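Local atomic coordinates of cellulosomal scaffoldin (Acetivibrio cellulolyticus, PDB entry 4WI0), a protein that is a cellulosome scaffold subunit, probably also a cellulase, represented here by its C-terminal X module and calcium-binding type II dockerin that pairs with a cohesin. Residues K48-T60 with E68-L80. The protein carries 1 engineered substitution. Sequence-based numbering, arbitrary orientation.
Sequences KDVAAGTYTVKIT and EIANVSVTADKEL
Val57 and Val72 meet at about a right angle, with Val57 CG2 3.7 Å from Val72 CG2. The Val57 methyl lies anti to its carbonyl carbon, beside the backbone N, and also reaches Leu80 CD1. Ile59 CD1 packs on Ile69 CD1 at 3.8 Å. Val74 CG2 meets the edge of the Tyr55 ring, 4.2 Å from CD2. The Tyr55 hydroxyl turns back to the loop before its strand and donates to Ala51 O, 2.6 Å from OH, which helps hold the ring beside Gly53. On the other sheet face, Lys58 and Glu68 run side by side, but Lys58 NZ stays 5.1 Å from Glu68 OE1.

Three pairs, Gly53-Val74, Tyr55-Val72 and Val57-Ile69, each exchange two backbone hydrogen bonds. Between the last two the register slips by one residue, a beta bulge at Ala70 and Asn71. A water bridges there, accepting from Asn71 N at 2.7 Å and hydrogen-bonded to Thr56 OG1 at 2.9 Å.

This antiparallel hairpin belongs to the carboxypeptidase regulatory-like X module. Strand 67-74 edges its four-stranded sheet within this chain, and strand 27-31 flanks 53-60. Ile69 packs on Ile87 and Ile59 on Met89 of strand 78-89, and Val74 touches Thr2 of strand 2-10.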
loop_
_atom_site.group_PDB
_atom_site.type_symbol
_atom_site.label_atom_id
_atom_site.label_comp_id
_atom_site.label_asym_id
_atom_site.label_seq_id
_atom_site.Cartn_x
_atom_site.Cartn_y
_atom_site.Cartn_z
ATOM N N LYS B 48 16.205 32.845 2.424
ATOM C CA LYS B 48 16.558 34.230 2.149
ATOM C C LYS B 48 18.063 34.442 2.203
ATOM O O LYS B 48 18.795 33.580 2.679
ATOM C CB LYS B 48 15.890 35.144 3.174
ATOM C CG LYS B 48 14.370 35.057 3.182
ATOM C CD LYS B 48 13.775 35.856 4.330
ATOM C CE LYS B 48 12.257 35.822 4.292
ATOM N NZ LYS B 48 11.651 36.544 5.447
ATOM N N ASP B 49 18.502 35.602 1.717
ATOM C CA ASP B 49 19.910 36.032 1.779
ATOM C C ASP B 49 20.882 35.062 1.108
ATOM O O ASP B 49 22.013 34.888 1.564
ATOM C CB ASP B 49 20.349 36.280 3.233
ATOM C CG ASP B 49 19.515 37.345 3.935
ATOM O OD1 ASP B 49 18.998 38.268 3.268
ATOM O OD2 ASP B 49 19.390 37.263 5.176
ATOM N N VAL B 50 20.446 34.435 0.020
ATOM C CA VAL B 50 21.302 33.495 -0.701
ATOM C C VAL B 50 22.189 34.280 -1.661
ATOM O O VAL B 50 21.706 35.140 -2.404
ATOM C CB VAL B 50 20.489 32.442 -1.475
ATOM C CG1 VAL B 50 21.413 31.494 -2.228
ATOM C CG2 VAL B 50 19.591 31.660 -0.529
ATOM N N ALA B 51 23.485 33.983 -1.639
ATOM C CA ALA B 51 24.434 34.623 -2.540
ATOM C C ALA B 51 24.276 34.055 -3.943
ATOM O O ALA B 51 24.024 32.860 -4.118
ATOM C CB ALA B 51 25.863 34.426 -2.050
ATOM N N ALA B 52 24.417 34.934 -4.932
ATOM C CA ALA B 52 24.395 34.558 -6.336
ATOM C C ALA B 52 25.513 33.562 -6.622
ATOM O O ALA B 52 26.618 33.701 -6.106
ATOM C CB ALA B 52 24.560 35.795 -7.206
ATOM N N GLY B 53 25.215 32.566 -7.449
ATOM C CA GLY B 53 26.126 31.450 -7.701
ATOM C C GLY B 53 25.360 30.217 -8.146
ATOM O O GLY B 53 24.141 30.259 -8.289
ATOM N N THR B 54 26.084 29.122 -8.361
ATOM C CA THR B 54 25.500 27.864 -8.818
ATOM C C THR B 54 25.690 26.782 -7.762
ATOM O O THR B 54 26.810 26.574 -7.277
ATOM C CB THR B 54 26.153 27.378 -10.125
ATOM O OG1 THR B 54 26.119 28.424 -11.106
ATOM C CG2 THR B 54 25.426 26.160 -10.669
ATOM N N TYR B 55 24.603 26.070 -7.451
ATOM C CA TYR B 55 24.542 25.180 -6.300
ATOM C C TYR B 55 23.869 23.856 -6.602
ATOM O O TYR B 55 23.081 23.728 -7.540
ATOM C CB TYR B 55 23.732 25.830 -5.160
ATOM C CG TYR B 55 24.224 27.178 -4.704
ATOM C CD1 TYR B 55 25.282 27.292 -3.804
ATOM C CD2 TYR B 55 23.621 28.348 -5.157
ATOM C CE1 TYR B 55 25.734 28.535 -3.379
ATOM C CE2 TYR B 55 24.067 29.597 -4.740
ATOM C CZ TYR B 55 25.118 29.686 -3.850
ATOM O OH TYR B 55 25.556 30.921 -3.439
ATOM N N THR B 56 24.181 22.877 -5.763
ATOM C CA THR B 56 23.375 21.684 -5.628
ATOM C C THR B 56 22.387 21.944 -4.498
ATOM O O THR B 56 22.778 22.434 -3.447
ATOM C CB THR B 56 24.250 20.468 -5.296
ATOM O OG1 THR B 56 25.196 20.281 -6.353
ATOM C CG2 THR B 56 23.405 19.213 -5.151
ATOM N N VAL B 57 21.110 21.646 -4.725
ATOM C CA VAL B 57 20.094 21.743 -3.675
ATOM C C VAL B 57 19.739 20.334 -3.202
ATOM O O VAL B 57 19.459 19.466 -4.027
ATOM C CB VAL B 57 18.844 22.490 -4.179
ATOM C CG1 VAL B 57 17.766 22.532 -3.108
ATOM C CG2 VAL B 57 19.224 23.914 -4.578
ATOM N N LYS B 58 19.775 20.109 -1.884
ATOM C CA LYS B 58 19.539 18.783 -1.315
ATOM C C LYS B 58 18.270 18.779 -0.470
ATOM O O LYS B 58 18.062 19.673 0.354
ATOM C CB LYS B 58 20.725 18.316 -0.470
ATOM C CG LYS B 58 20.551 16.900 0.078
ATOM C CD LYS B 58 21.875 16.207 0.369
ATOM C CE LYS B 58 22.545 16.773 1.603
ATOM N NZ LYS B 58 23.779 16.022 1.958
ATOM N N ILE B 59 17.432 17.770 -0.685
ATOM C CA ILE B 59 16.147 17.670 0.002
ATOM C C ILE B 59 16.095 16.370 0.784
ATOM O O ILE B 59 16.331 15.295 0.233
ATOM C CB ILE B 59 14.958 17.754 -0.972
ATOM C CG1 ILE B 59 15.071 18.997 -1.864
ATOM C CG2 ILE B 59 13.636 17.798 -0.199
ATOM C CD1 ILE B 59 15.667 18.733 -3.225
ATOM N N THR B 60 15.780 16.475 2.073
ATOM C CA THR B 60 15.774 15.323 2.965
ATOM C C THR B 60 14.514 15.306 3.834
ATOM O O THR B 60 13.929 16.347 4.132
ATOM C CB THR B 60 17.027 15.306 3.876
ATOM O OG1 THR B 60 17.029 16.447 4.736
ATOM C CG2 THR B 60 18.316 15.334 3.050
ATOM N N GLU B 68 18.985 15.126 -4.673
ATOM C CA GLU B 68 19.912 16.211 -4.984
ATOM C C GLU B 68 19.568 16.784 -6.352
ATOM O O GLU B 68 19.368 16.039 -7.319
ATOM C CB GLU B 68 21.363 15.722 -4.935
ATOM C CG GLU B 68 21.826 15.392 -3.526
ATOM C CD GLU B 68 23.279 14.950 -3.453
ATOM O OE1 GLU B 68 24.137 15.776 -3.087
ATOM O OE2 GLU B 68 23.578 13.778 -3.761
ATOM N N ILE B 69 19.474 18.108 -6.419
ATOM C CA ILE B 69 19.215 18.793 -7.668
ATOM C C ILE B 69 20.470 19.567 -8.030
ATOM O O ILE B 69 20.850 20.501 -7.332
ATOM C CB ILE B 69 18.020 19.758 -7.553
ATOM C CG1 ILE B 69 16.780 18.993 -7.073
ATOM C CG2 ILE B 69 17.768 20.453 -8.892
ATOM C CD1 ILE B 69 15.576 19.872 -6.801
ATOM N N ALA B 70 21.110 19.162 -9.122
ATOM C CA ALA B 70 22.371 19.765 -9.563
ATOM C C ALA B 70 22.155 21.027 -10.391
ATOM O O ALA B 70 21.064 21.259 -10.924
ATOM C CB ALA B 70 23.160 18.750 -10.375
ATOM N N ASN B 71 23.205 21.841 -10.493
ATOM C CA ASN B 71 23.232 22.980 -11.415
ATOM C C ASN B 71 22.058 23.940 -11.230
ATOM O O ASN B 71 21.421 24.345 -12.203
ATOM C CB ASN B 71 23.286 22.479 -12.869
ATOM C CG ASN B 71 24.450 21.534 -13.115
ATOM O OD1 ASN B 71 25.583 21.860 -12.798
ATOM N ND2 ASN B 71 24.175 20.356 -13.678
ATOM N N VAL B 72 21.772 24.291 -9.978
ATOM C CA VAL B 72 20.768 25.298 -9.677
ATOM C C VAL B 72 21.466 26.658 -9.734
ATOM O O VAL B 72 22.257 27.014 -8.853
ATOM C CB VAL B 72 20.099 25.073 -8.304
ATOM C CG1 VAL B 72 19.003 26.104 -8.071
ATOM C CG2 VAL B 72 19.526 23.664 -8.214
ATOM N N SER B 73 21.173 27.397 -10.798
ATOM C CA SER B 73 21.853 28.652 -11.095
ATOM C C SER B 73 21.033 29.802 -10.526
ATOM O O SER B 73 19.873 29.980 -10.900
ATOM C CB SER B 73 22.010 28.798 -12.608
ATOM O OG SER B 73 22.694 29.987 -12.945
ATOM N N VAL B 74 21.626 30.564 -9.614
ATOM C CA VAL B 74 20.920 31.648 -8.937
ATOM C C VAL B 74 21.560 33.001 -9.281
ATOM O O VAL B 74 22.694 33.278 -8.877
ATOM C CB VAL B 74 20.941 31.452 -7.408
ATOM C CG1 VAL B 74 20.200 32.587 -6.710
ATOM C CG2 VAL B 74 20.342 30.103 -7.024
ATOM N N THR B 75 20.829 33.823 -10.030
ATOM C CA THR B 75 21.274 35.176 -10.405
ATOM C C THR B 75 20.394 36.293 -9.822
ATOM O O THR B 75 20.776 37.465 -9.838
ATOM C CB THR B 75 21.303 35.336 -11.936
ATOM O OG1 THR B 75 19.996 35.125 -12.480
ATOM C CG2 THR B 75 22.279 34.352 -12.567
ATOM N N ALA B 76 19.214 35.910 -9.336
ATOM C CA ALA B 76 18.249 36.806 -8.702
ATOM C C ALA B 76 17.246 35.912 -7.970
ATOM O O ALA B 76 17.440 34.691 -7.899
ATOM C CB ALA B 76 17.545 37.661 -9.744
ATOM N N ASP B 77 16.175 36.493 -7.438
ATOM C CA ASP B 77 15.131 35.683 -6.808
ATOM C C ASP B 77 14.740 34.557 -7.762
ATOM O O ASP B 77 14.526 34.808 -8.946
ATOM C CB ASP B 77 13.902 36.533 -6.476
ATOM C CG ASP B 77 14.135 37.485 -5.319
ATOM O OD1 ASP B 77 15.168 37.376 -4.620
ATOM O OD2 ASP B 77 13.266 38.350 -5.098
ATOM N N LYS B 78 14.662 33.327 -7.250
ATOM C CA LYS B 78 14.416 32.155 -8.084
ATOM C C LYS B 78 13.415 31.196 -7.455
ATOM O O LYS B 78 13.567 30.797 -6.297
ATOM C CB LYS B 78 15.721 31.395 -8.335
ATOM C CG LYS B 78 15.555 30.165 -9.221
ATOM C CD LYS B 78 16.873 29.434 -9.401
ATOM C CE LYS B 78 16.786 28.377 -10.494
ATOM N NZ LYS B 78 16.974 28.974 -11.842
ATOM N N GLU B 79 12.423 30.804 -8.252
ATOM C CA GLU B 79 11.456 29.783 -7.862
ATOM C C GLU B 79 11.863 28.433 -8.464
ATOM O O GLU B 79 11.840 28.261 -9.675
ATOM C CB GLU B 79 10.051 30.198 -8.327
ATOM C CG GLU B 79 8.927 29.511 -7.583
ATOM C CD GLU B 79 7.564 30.154 -7.804
ATOM O OE1 GLU B 79 7.259 30.575 -8.947
ATOM O OE2 GLU B 79 6.792 30.228 -6.819
ATOM N N LEU B 80 12.255 27.489 -7.615
ATOM C CA LEU B 80 12.694 26.170 -8.069
ATOM C C LEU B 80 11.564 25.327 -8.608
ATOM O O LEU B 80 11.784 24.491 -9.470
ATOM C CB LEU B 80 13.358 25.398 -6.939
ATOM C CG LEU B 80 14.576 26.064 -6.303
ATOM C CD1 LEU B 80 15.339 25.029 -5.489
ATOM C CD2 LEU B 80 15.481 26.700 -7.357
HETATM O O HOH W 1 25.422 21.606 -8.885
#